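Local coordinates for protein sialyltransferase 0160 (PDB 4R84) that probably transfers sialic acid from its CMP-activated donor to galactose-containing acceptor sugars through an alpha-2,6 linkage, using a GT-B fold, at residues 307-310 against 311-315; 492-496 against 497-501. One frame throughout, in Å; residues are numbered along the deposited sequence.

Contact 1 (307-310 against 311-315); sequences HDLR and DYLGS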
loop_
_atom_site.group_PDB
_atom_site.type_symbol
_atom_site.label_atom_id
_atom_site.label_comp_id
_atom_site.label_asym_id
_atom_site.label_seq_id
_atom_site.Cartn_x
_atom_site.Cartn_y
_atom_site.Cartn_z
ATOM N N HIS A 307 16.082 -13.193 13.387
ATOM C CA HIS A 307 16.702 -13.871 12.254
ATOM C C HIS A 307 15.922 -15.130 11.887
ATOM O O HIS A 307 15.836 -15.499 10.712
ATOM C CB HIS A 307 18.154 -14.221 12.571
ATOM C CG HIS A 307 19.073 -13.043 12.533
ATOM N ND1 HIS A 307 20.423 -13.142 12.795
ATOM C CD2 HIS A 307 18.833 -11.734 12.285
ATOM C CE1 HIS A 307 20.978 -11.947 12.695
ATOM N NE2 HIS A 307 20.034 -11.075 12.387
ATOM N N ASP A 308 15.349 -15.789 12.894
ATOM C CA ASP A 308 14.584 -17.002 12.645
ATOM C C ASP A 308 13.281 -16.676 11.901
ATOM O O ASP A 308 12.847 -17.448 11.035
ATOM C CB ASP A 308 14.308 -17.753 13.953
ATOM C CG ASP A 308 13.608 -16.901 15.004
ATOM O OD1 ASP A 308 13.404 -15.684 14.783
ATOM O OD2 ASP A 308 13.292 -17.460 16.080
ATOM N N LEU A 309 12.669 -15.536 12.217
ATOM C CA LEU A 309 11.489 -15.099 11.469
ATOM C C LEU A 309 11.874 -14.683 10.047
ATOM O O LEU A 309 11.179 -15.022 9.077
ATOM C CB LEU A 309 10.778 -13.952 12.192
ATOM C CG LEU A 309 9.566 -13.428 11.407
ATOM C CD1 LEU A 309 8.508 -14.518 11.245
ATOM C CD2 LEU A 309 8.960 -12.195 12.083
ATOM N N ARG A 310 12.998 -13.981 9.923
ATOM C CA ARG A 310 13.526 -13.598 8.614
ATOM C C ARG A 310 13.648 -14.802 7.685
ATOM O O ARG A 310 13.204 -14.773 6.517
ATOM C CB ARG A 310 14.902 -12.950 8.766
ATOM C CG ARG A 310 15.522 -12.522 7.454
ATOM C CD ARG A 310 16.955 -12.124 7.651
ATOM N NE ARG A 310 17.741 -13.217 8.230
ATOM C CZ ARG A 310 18.968 -13.066 8.710
ATOM N NH1 ARG A 310 19.532 -11.865 8.695
ATOM N NH2 ARG A 310 19.618 -14.102 9.223
ATOM N N ASP A 311 14.214 -15.872 8.225
ATOM C CA ASP A 311 14.387 -17.103 7.460
ATOM C C ASP A 311 13.049 -17.756 7.147
ATOM O O ASP A 311 12.857 -18.291 6.056
ATOM C CB ASP A 311 15.282 -18.083 8.215
ATOM C CG ASP A 311 16.706 -17.579 8.358
ATOM O OD1 ASP A 311 17.105 -16.693 7.570
ATOM O OD2 ASP A 311 17.424 -18.066 9.259
ATOM N N TYR A 312 12.128 -17.685 8.104
ATOM C CA TYR A 312 10.803 -18.291 7.967
ATOM C C TYR A 312 9.979 -17.605 6.890
ATOM O O TYR A 312 9.222 -18.258 6.171
ATOM C CB TYR A 312 10.048 -18.236 9.300
ATOM C CG TYR A 312 8.725 -18.971 9.301
ATOM C CD1 TYR A 312 8.683 -20.356 9.275
ATOM C CD2 TYR A 312 7.516 -18.277 9.322
ATOM C CE1 TYR A 312 7.483 -21.035 9.275
ATOM C CE2 TYR A 312 6.307 -18.945 9.328
ATOM C CZ TYR A 312 6.296 -20.332 9.309
ATOM O OH TYR A 312 5.106 -21.026 9.313
ATOM N N LEU A 313 10.094 -16.285 6.802
ATOM C CA LEU A 313 9.357 -15.550 5.768
ATOM C C LEU A 313 10.049 -15.660 4.424
ATOM O O LEU A 313 9.391 -15.718 3.377
ATOM C CB LEU A 313 9.220 -14.077 6.142
ATOM C CG LEU A 313 8.462 -13.779 7.436
ATOM C CD1 LEU A 313 8.365 -12.288 7.678
ATOM C CD2 LEU A 313 7.076 -14.383 7.342
ATOM N N GLY A 314 11.380 -15.683 4.459
ATOM C CA GLY A 314 12.156 -15.817 3.241
ATOM C C GLY A 314 11.845 -14.743 2.215
ATOM O O GLY A 314 11.786 -13.548 2.536
ATOM N N SER A 315 11.624 -15.169 0.976
ATOM C CA SER A 315 11.432 -14.226 -0.114
ATOM C C SER A 315 10.096 -13.483 -0.036
ATOM O O SER A 315 9.896 -12.511 -0.761
ATOM C CB SER A 315 11.538 -14.946 -1.456
ATOM O OG SER A 315 10.585 -15.989 -1.550
HETATM O O HOH W 1 13.381 -12.725 4.718
#

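Contact 2 (492-496 against 497-501); sequences GIVKE and KDVLF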
loop_
_atom_site.group_PDB
_atom_site.type_symbol
_atom_site.label_atom_id
_atom_site.label_comp_id
_atom_site.label_asym_id
_atom_site.label_seq_id
_atom_site.Cartn_x
_atom_site.Cartn_y
_atom_site.Cartn_z
ATOM N N GLY A 492 17.927 2.775 14.590
ATOM C CA GLY A 492 18.729 3.952 14.304
ATOM C C GLY A 492 17.921 5.185 13.931
ATOM O O GLY A 492 18.456 6.164 13.401
ATOM N N ILE A 493 16.637 5.166 14.255
ATOM C CA ILE A 493 15.781 6.293 13.933
ATOM C C ILE A 493 16.140 7.443 14.841
ATOM O O ILE A 493 16.223 8.592 14.411
ATOM C CB ILE A 493 14.297 5.945 14.093
ATOM C CG1 ILE A 493 13.935 4.810 13.132
ATOM C CG2 ILE A 493 13.434 7.183 13.849
ATOM C CD1 ILE A 493 12.528 4.279 13.311
ATOM N N VAL A 494 16.360 7.110 16.102
ATOM C CA VAL A 494 16.819 8.083 17.081
ATOM C C VAL A 494 17.947 7.495 17.919
ATOM O O VAL A 494 18.108 6.275 18.007
ATOM C CB VAL A 494 15.687 8.522 18.033
ATOM C CG1 VAL A 494 14.632 9.305 17.302
ATOM C CG2 VAL A 494 15.085 7.320 18.708
ATOM N N LYS A 495 18.707 8.388 18.546
ATOM C CA LYS A 495 19.596 8.031 19.632
ATOM C C LYS A 495 18.951 8.503 20.937
ATOM O O LYS A 495 17.985 9.264 20.911
ATOM C CB LYS A 495 20.972 8.663 19.419
ATOM C CG LYS A 495 21.675 8.134 18.189
ATOM C CD LYS A 495 23.075 8.713 18.045
ATOM C CE LYS A 495 23.815 8.011 16.918
ATOM N NZ LYS A 495 23.171 8.269 15.597
ATOM N N GLU A 496 19.468 8.047 22.073
ATOM C CA GLU A 496 18.835 8.345 23.346
ATOM C C GLU A 496 18.686 9.838 23.592
ATOM O O GLU A 496 17.674 10.275 24.138
ATOM C CB GLU A 496 19.609 7.712 24.500
ATOM C CG GLU A 496 19.362 6.226 24.644
ATOM C CD GLU A 496 19.723 5.717 26.025
ATOM O OE1 GLU A 496 19.354 4.566 26.349
ATOM O OE2 GLU A 496 20.353 6.478 26.792
ATOM N N LYS A 497 19.682 10.613 23.159
ATOM C CA LYS A 497 19.664 12.062 23.320
ATOM C C LYS A 497 18.499 12.731 22.578
ATOM O O LYS A 497 18.152 13.877 22.864
ATOM C CB LYS A 497 20.979 12.668 22.815
ATOM C CG LYS A 497 20.843 13.004 21.343
ATOM C CD LYS A 497 22.008 13.653 20.705
ATOM C CE LYS A 497 21.599 14.053 19.298
ATOM N NZ LYS A 497 20.527 15.078 19.272
ATOM N N ASP A 498 17.919 12.030 21.600
ATOM C CA ASP A 498 16.837 12.576 20.797
ATOM C C ASP A 498 15.484 12.333 21.458
ATOM O O ASP A 498 14.476 12.876 21.017
ATOM C CB ASP A 498 16.820 11.955 19.396
ATOM C CG ASP A 498 18.120 12.184 18.643
ATOM O OD1 ASP A 498 18.638 13.312 18.713
ATOM O OD2 ASP A 498 18.625 11.234 17.996
ATOM N N VAL A 499 15.467 11.496 22.487
ATOM C CA VAL A 499 14.225 11.117 23.145
ATOM C C VAL A 499 13.939 12.035 24.325
ATOM O O VAL A 499 14.698 12.066 25.322
ATOM C CB VAL A 499 14.267 9.652 23.617
ATOM C CG1 VAL A 499 12.974 9.293 24.328
ATOM C CG2 VAL A 499 14.480 8.730 22.432
ATOM N N LEU A 500 12.854 12.799 24.203
ATOM C CA LEU A 500 12.479 13.770 25.224
ATOM C C LEU A 500 11.143 13.423 25.872
ATOM O O LEU A 500 10.339 12.667 25.318
ATOM C CB LEU A 500 12.410 15.185 24.628
ATOM C CG LEU A 500 13.629 15.658 23.830
ATOM C CD1 LEU A 500 13.450 17.093 23.321
ATOM C CD2 LEU A 500 14.906 15.519 24.644
ATOM N N PHE A 501 10.909 13.976 27.054
ATOM C CA PHE A 501 9.638 13.782 27.744
ATOM C C PHE A 501 9.023 15.110 28.191
ATOM O O PHE A 501 9.725 15.982 28.701
ATOM C CB PHE A 501 9.816 12.868 28.964
ATOM C CG PHE A 501 8.549 12.667 29.760
ATOM C CD1 PHE A 501 7.598 11.753 29.349
ATOM C CD2 PHE A 501 8.312 13.393 30.906
ATOM C CE1 PHE A 501 6.425 11.573 30.072
ATOM C CE2 PHE A 501 7.144 13.226 31.631
ATOM C CZ PHE A 501 6.201 12.314 31.209
#

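Contact 1 (307-310 against 311-315)
The flat guanidinium of Arg310 meets Asp311 at its edge and His307 on one face. Asp311 OD1 lies near the guanidinium plane and forms a long salt bridge, 3.6 Å from Arg310 NE; the carboxylate is turned 34° from that plane, and the two side chains run side by side in the same direction. Over the face sits His307 CD2, while Arg310 NH2 stands 3.5 Å above the imidazole plane, offset toward its rim. A bend in the arginine chain (chi3 58°) brings the group back over the preceding turn. The Tyr312 ring receives Leu309 CD1 obliquely, with CD1 4.3 Å from Tyr312 CD2, and meets the His285 ring edge-to-face.

The same leucine methyl rests 3.9 Å from Leu313 CG, one turn further along. Both leucines are buried, Leu309 against Leu243 and Trp246, Leu313 against strand 290-294, so branched apolar chains suit this side of helix 307-313. Tyr312 packs on helix 252-267, and its OH bonds to Asn283.

Four i to i+4 backbone bonds wind the helix, among them Leu313 N to Leu309 O at 2.8 Å. The last runs from Gly314 N to Arg310 O (2.9 Å). Gly314 is the first residue to leave helical angles, with positive phi, which costs a residue without CB little. A water donates to both Arg310 O (2.7 Å) and Gly314 O.

Arg310 NH1 has a second acid, Asp301, whose backbone O accepts from His307 NE2. Two carboxylates thus share the arginine's charge and, with His307 on one face, probably fix the guanidinium's orientation.

Contact 2 (492-496 against 497-501)
A short 3-10 turn links helix 483-490 to strand 499-502, closing the beta-alpha-beta crossover that starts from the parallel strand 462-468. From the end of the turn Asp498 reaches back to its start: Lys495 N donates to Asp498 OD2 at 2.9 Å in a nearly straight bond (171°), met on the anti side and 27° out of the carboxylate plane. Asp498 N returns a bond to Lys495 O, so backbone and side chain of one aspartate hold both the backbone N-H and the backbone C=O of Lys495. Val499 N then bonds to Glu496 O at 3.0 Å from above the carbonyl plane, carrying the turn into the strand.

Aspartate suits the place because its short chain, with CG beside its own backbone N (chi1 -59°), brings OD2 to the N-H of Lys495, three residues back. The valines serve the buried side. Val494 CB lies 3.9 Å from Asp498 CB, and the Val494 and Val499 side chains cross at about a right angle, CG2 to CG2 4.0 Å; Met488 and Ile465 pack on Val494, Leu480 and Phe467 on Val499. Exposed Lys497 folds back through its bent end, placing NZ 2.6 Å from Asp498 OD1, nearly along the C-O axis of that oxygen.

Overall arrangement
Contacts 1 and 2 are both local and partly buried, but they hold different elements: their centres lie 29 Å apart and their nearest atoms about 14 Å, without touching. Helix 307-313 packs beside helices 237-246 and 252-267 and strand 290-294 of the large mixed sheet; segment 492-501 delivers the chain into a strand paired with 462-468, near the C-terminus. Each buries aliphatic residues, but the ion pairs differ: that of contact 1 is long, edge-on and on the more exposed side, whereas in contact 2 an exposed lysine closes tightly on a buried carboxylate. Contact 1 relies on repeated helical bonds; contact 2 combines two 3-10-type backbone bonds with that carboxylate.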